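Local coordinates for protein monoglyceride lipase (Saccharomyces cerevisiae, PDB 4ZWN) that hydrolyses monoacylglycerols to free fatty acids and glycerol, preferring monounsaturated substrates, and also takes part in the breakdown of fatty acid ethyl esters, at residues 262-267 and 287-292. The protein carries 2 engineered substitutions. Residues are numbered along the deposited sequence; the frame is centred on the assembly and turned at random.
Sequences KPVIIM and CPSADK
In the last beta-alpha-beta crossover of this alpha/beta-hydrolase sheet, the start of strand 264-269 meets the loop that leads from helix 277-286 into edge strand 292-297, with V264 set against D291 and K292. The backbone N of V264 donates to D291 O at 2.8 Å, a nearly straight bond (164° at the hydrogen). Two residues earlier, K262 O accepts from S289 OG at 2.7 Å, the donor above the carbonyl plane; chi1 of 176° turns the S289 hydroxyl away from its own N, and D291 N bonds weakly to S289 OG. With an alanine in place of S289, K262 O would probably lose this donor and D291 N its weak acceptor, leaving the loop less firmly tied. V264 CG2 packs against C287 SG at 3.7 Å and also touches S289 CB and K292 CB. A water probably links V264 O and D291 OD1, while P263 CB lies 3.7 Å from D291 OD2, an oxygen hydrogen-bonded to H327 NE2. K292 runs extended beyond CG back to the helix end, its NZ bonding C287 O at 2.6 Å and I284 O as well. Farther along, I266 hydrogen-bonds through its backbone to E293 and K295 and packs its side chain against helix 277-286, whereas P263 and I265 rest on W323 of helix 310-326.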
ATOM      1  N   LYS A 262      11.215  14.457   6.326  1.00 40.47           N
ATOM      2  CA  LYS A 262      10.728  13.158   6.775  1.00 39.16           C
ATOM      3  C   LYS A 262      11.372  12.058   5.944  1.00 39.98           C
ATOM      4  O   LYS A 262      11.439  12.162   4.717  1.00 36.11           O
ATOM      5  CB  LYS A 262       9.205  13.076   6.681  1.00 40.73           C
ATOM      6  CG  LYS A 262       8.474  13.897   7.727  1.00 44.07           C
ATOM      7  CD  LYS A 262       8.695  13.340   9.122  1.00 31.76           C
ATOM      8  CE  LYS A 262       7.904  14.128  10.147  1.00 30.16           C
ATOM      9  NZ  LYS A 262       8.060  13.564  11.511  1.00 34.56           N
ATOM     10  N   PRO A 263      11.864  11.003   6.609  1.00 36.67           N
ATOM     11  CA  PRO A 263      12.521   9.896   5.906  1.00 36.27           C
ATOM     12  C   PRO A 263      11.600   9.189   4.911  1.00 35.89           C
ATOM     13  O   PRO A 263      10.474   8.824   5.249  1.00 32.30           O
ATOM     14  CB  PRO A 263      12.943   8.949   7.039  1.00 31.54           C
ATOM     15  CG  PRO A 263      12.150   9.363   8.221  1.00 34.47           C
ATOM     16  CD  PRO A 263      11.884  10.824   8.069  1.00 34.05           C
ATOM     17  N   VAL A 264      12.086   9.024   3.684  1.00 37.77           N
ATOM     18  CA  VAL A 264      11.350   8.325   2.636  1.00 33.41           C
ATOM     19  C   VAL A 264      12.169   7.181   2.083  1.00 31.43           C
ATOM     20  O   VAL A 264      13.384   7.305   1.916  1.00 40.15           O
ATOM     21  CB  VAL A 264      10.989   9.246   1.450  1.00 35.94           C
ATOM     22  CG1 VAL A 264       9.520   9.078   1.079  1.00 34.38           C
ATOM     23  CG2 VAL A 264      11.342  10.688   1.748  1.00 34.85           C
ATOM     24  N   ILE A 265      11.515   6.069   1.788  1.00 27.41           N
ATOM     25  CA  ILE A 265      12.175   5.026   1.032  1.00 31.12           C
ATOM     26  C   ILE A 265      11.152   4.345   0.128  1.00 30.72           C
ATOM     27  O   ILE A 265      10.040   4.013   0.546  1.00 27.44           O
ATOM     28  CB  ILE A 265      12.879   3.993   1.944  1.00 33.22           C
ATOM     29  CG1 ILE A 265      13.726   3.009   1.125  1.00 33.31           C
ATOM     30  CG2 ILE A 265      11.898   3.263   2.858  1.00 31.70           C
ATOM     31  CD1 ILE A 265      14.783   2.273   1.934  1.00 31.83           C
ATOM     32  N   ILE A 266      11.515   4.192  -1.139  1.00 30.68           N
ATOM     33  CA  ILE A 266      10.658   3.492  -2.083  1.00 24.11           C
ATOM     34  C   ILE A 266      11.310   2.184  -2.499  1.00 27.51           C
ATOM     35  O   ILE A 266      12.512   2.161  -2.848  1.00 29.28           O
ATOM     36  CB  ILE A 266      10.345   4.348  -3.329  1.00 25.68           C
ATOM     37  CG1 ILE A 266       9.442   5.541  -2.952  1.00 28.11           C
ATOM     38  CG2 ILE A 266       9.661   3.499  -4.392  1.00 24.79           C
ATOM     39  CD1 ILE A 266       9.134   6.504  -4.098  1.00 34.82           C
ATOM     40  N   MET A 267      10.538   1.093  -2.436  1.00 25.76           N
ATOM     41  CA  MET A 267      11.063  -0.196  -2.893  1.00 29.76           C
ATOM     42  C   MET A 267      10.214  -0.666  -4.069  1.00 28.40           C
ATOM     43  O   MET A 267       8.970  -0.688  -3.993  1.00 30.15           O
ATOM     44  CB  MET A 267      11.071  -1.203  -1.780  1.00 27.74           C
ATOM     45  CG  MET A 267      11.682  -0.613  -0.558  1.00 25.62           C
ATOM     46  SD  MET A 267      11.302  -1.343   1.012  1.00 61.06           S
ATOM     47  CE  MET A 267      12.438  -0.374   1.995  1.00 39.81           C
ATOM     48  N   CYS A 287      11.755  14.770  -4.549  1.00 31.74           N
ATOM     49  CA  CYS A 287      11.520  14.851  -3.107  1.00 30.38           C
ATOM     50  C   CYS A 287      12.572  15.714  -2.418  1.00 29.67           C
ATOM     51  O   CYS A 287      13.768  15.499  -2.597  1.00 34.59           O
ATOM     52  CB  CYS A 287      11.502  13.452  -2.487  1.00 37.96           C
ATOM     53  SG  CYS A 287      11.075  13.409  -0.726  1.00 34.60           S
ATOM     54  N   PRO A 288      12.121  16.697  -1.624  1.00 34.76           N
ATOM     55  CA  PRO A 288      13.000  17.675  -0.971  1.00 37.92           C
ATOM     56  C   PRO A 288      13.656  17.155   0.305  1.00 36.70           C
ATOM     57  O   PRO A 288      14.587  17.785   0.806  1.00 41.24           O
ATOM     58  CB  PRO A 288      12.049  18.828  -0.651  1.00 34.33           C
ATOM     59  CG  PRO A 288      10.744  18.150  -0.406  1.00 37.73           C
ATOM     60  CD  PRO A 288      10.697  16.979  -1.360  1.00 33.91           C
ATOM     61  N   SER A 289      13.175  16.026   0.817  1.00 33.57           N
ATOM     62  CA  SER A 289      13.678  15.476   2.073  1.00 37.04           C
ATOM     63  C   SER A 289      15.154  15.108   1.999  1.00 36.96           C
ATOM     64  O   SER A 289      15.645  14.681   0.953  1.00 42.69           O
ATOM     65  CB  SER A 289      12.868  14.245   2.479  1.00 35.64           C
ATOM     66  OG  SER A 289      13.406  13.657   3.649  1.00 40.25           O
ATOM     67  N   ALA A 290      15.851  15.273   3.120  1.00 35.66           N
ATOM     68  CA  ALA A 290      17.271  14.946   3.207  1.00 34.39           C
ATOM     69  C   ALA A 290      17.488  13.438   3.305  1.00 36.15           C
ATOM     70  O   ALA A 290      18.471  12.906   2.789  1.00 35.62           O
ATOM     71  CB  ALA A 290      17.899  15.645   4.395  1.00 31.40           C
ATOM     72  N   ASP A 291      16.560  12.760   3.973  1.00 30.36           N
ATOM     73  CA  ASP A 291      16.611  11.313   4.137  1.00 31.40           C
ATOM     74  C   ASP A 291      15.653  10.648   3.146  1.00 34.43           C
ATOM     75  O   ASP A 291      14.498  10.378   3.471  1.00 34.40           O
ATOM     76  CB  ASP A 291      16.254  10.934   5.580  1.00 35.27           C
ATOM     77  CG  ASP A 291      16.622   9.501   5.931  1.00 36.61           C
ATOM     78  OD1 ASP A 291      16.915   8.705   5.017  1.00 39.43           O
ATOM     79  OD2 ASP A 291      16.608   9.170   7.136  1.00 43.45           O
ATOM     80  N   LYS A 292      16.134  10.403   1.931  1.00 30.43           N
ATOM     81  CA  LYS A 292      15.316   9.776   0.894  1.00 36.69           C
ATOM     82  C   LYS A 292      16.126   8.723   0.146  1.00 33.64           C
ATOM     83  O   LYS A 292      17.332   8.867  -0.010  1.00 35.76           O
ATOM     84  CB  LYS A 292      14.783  10.827  -0.085  1.00 28.38           C
ATOM     85  CG  LYS A 292      15.869  11.575  -0.843  1.00 29.98           C
ATOM     86  CD  LYS A 292      15.283  12.637  -1.758  1.00 31.03           C
ATOM     87  CE  LYS A 292      16.369  13.312  -2.583  1.00 30.73           C
ATOM     88  NZ  LYS A 292      15.809  14.195  -3.644  1.00 31.62           N
TER
HETATM   89  O   HOH W   1      15.117   7.020   3.870  1.00 37.06           O